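Local atomic coordinates of beta-lactamase (Klebsiella pneumoniae, PDB entry 6KBY), a protein that probably hydrolyses beta-lactam antibiotics to substituted beta-amino acids as a class C serine beta-lactamase, and holds adenosine monophosphate in its pocket. Residues H110-V113 and L114-G117. Residues are numbered along the deposited sequence; the frame is centred on the assembly and turned at random.
Sequences HVSV and LNVG
Ser112 and Asn115 meet where an extended loop turns into helix 113-117, as the backbone records: the conformation passes from extended at Ser112 to helical at Val113, and the first helical bonds run from Val116 N to Ser112 O (3.2 Å) and from Gly117 N to Val113 O (2.9 Å). The side chains close the same turn reciprocally. Ser112 OG, set between its own backbone N and carbonyl carbon (chi1 67°), swings over the start of the helix and accepts from Asn115 N at 2.9 Å. In return Asn115 OD1 takes the N-H of Ser112 at 2.9 Å, a nearly straight bond of 172° at the hydrogen, although the donor is tilted 34° from the plane of the amide. The two bonds define a capping box, with Ser112 as N-cap: one N-H of the first helical turn is satisfied by a side chain, and the amide of Asn115 is drawn back along the chain. Its other end is held too, since ND2 is hydrogen-bonded to Thr120 OG1, so both ends of the amide have a partner, which restrains its rotation. Next to the cap, Val111 CG1 lies 3.9 Å from Asn115 CB and 4.0 Å from Val116 CG1, the two valine side chains crossing at about a right angle. Ser121 touches both valines, while Ala150 reaches Val111 and Asn115, and Val111, Asn115 and Val116 are all buried. At the far end of the turn, Gly117 lies about 10 Å from the side chain of Tyr156, a residue of the AMP site.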
loop_
_atom_site.group_PDB
_atom_site.type_symbol
_atom_site.label_atom_id
_atom_site.label_comp_id
_atom_site.label_asym_id
_atom_site.label_seq_id
_atom_site.Cartn_x
_atom_site.Cartn_y
_atom_site.Cartn_z
ATOM N N HIS A 110 -26.013 -5.428 1.959
ATOM C CA HIS A 110 -25.478 -6.781 2.041
ATOM C C HIS A 110 -23.978 -6.834 1.794
ATOM O O HIS A 110 -23.438 -7.922 1.565
ATOM C CB HIS A 110 -26.213 -7.701 1.067
ATOM C CG HIS A 110 -27.698 -7.713 1.261
ATOM N ND1 HIS A 110 -28.285 -8.108 2.444
ATOM C CD2 HIS A 110 -28.713 -7.367 0.434
ATOM C CE1 HIS A 110 -29.600 -8.019 2.332
ATOM N NE2 HIS A 110 -29.885 -7.565 1.126
ATOM N N VAL A 111 -23.312 -5.683 1.803
ATOM C CA VAL A 111 -21.862 -5.579 1.697
ATOM C C VAL A 111 -21.356 -5.070 3.037
ATOM O O VAL A 111 -21.790 -4.009 3.495
ATOM C CB VAL A 111 -21.469 -4.587 0.589
ATOM C CG1 VAL A 111 -19.965 -4.361 0.574
ATOM C CG2 VAL A 111 -21.964 -5.055 -0.769
ATOM N N SER A 112 -20.425 -5.791 3.658
ATOM C CA SER A 112 -19.893 -5.320 4.929
ATOM C C SER A 112 -18.708 -4.384 4.718
ATOM O O SER A 112 -18.082 -4.344 3.653
ATOM C CB SER A 112 -19.469 -6.489 5.815
ATOM O OG SER A 112 -18.356 -7.144 5.230
ATOM N N VAL A 113 -18.394 -3.626 5.768
ATOM C CA VAL A 113 -17.151 -2.861 5.751
ATOM C C VAL A 113 -15.960 -3.790 5.532
ATOM O O VAL A 113 -15.032 -3.468 4.781
ATOM C CB VAL A 113 -17.019 -2.004 7.025
ATOM C CG1 VAL A 113 -15.734 -1.198 7.011
ATOM C CG2 VAL A 113 -18.216 -1.076 7.161
ATOM N N LEU A 114 -15.982 -4.966 6.163
ATOM C CA LEU A 114 -14.917 -5.941 5.950
ATOM C C LEU A 114 -14.792 -6.303 4.476
ATOM O O LEU A 114 -13.675 -6.417 3.952
ATOM C CB LEU A 114 -15.173 -7.192 6.791
ATOM C CG LEU A 114 -14.021 -8.206 6.802
ATOM C CD1 LEU A 114 -12.793 -7.642 7.499
ATOM C CD2 LEU A 114 -14.443 -9.525 7.435
ATOM N N ASN A 115 -15.926 -6.469 3.788
ATOM C CA ASN A 115 -15.870 -6.786 2.361
ATOM C C ASN A 115 -15.115 -5.711 1.582
ATOM O O ASN A 115 -14.248 -6.024 0.761
ATOM C CB ASN A 115 -17.273 -6.938 1.764
ATOM C CG ASN A 115 -18.029 -8.197 2.215
ATOM O OD1 ASN A 115 -19.248 -8.141 2.396
ATOM N ND2 ASN A 115 -17.338 -9.331 2.331
ATOM N N VAL A 116 -15.438 -4.434 1.798
ATOM C CA VAL A 116 -14.701 -3.416 1.048
ATOM C C VAL A 116 -13.248 -3.327 1.500
ATOM O O VAL A 116 -12.376 -2.931 0.715
ATOM C CB VAL A 116 -15.400 -2.037 0.995
ATOM C CG1 VAL A 116 -16.705 -2.116 0.221
ATOM C CG2 VAL A 116 -15.624 -1.457 2.382
ATOM N N GLY A 117 -12.954 -3.701 2.748
ATOM C CA GLY A 117 -11.577 -3.713 3.225
ATOM C C GLY A 117 -10.735 -4.887 2.776
ATOM O O GLY A 117 -9.527 -4.899 3.041
#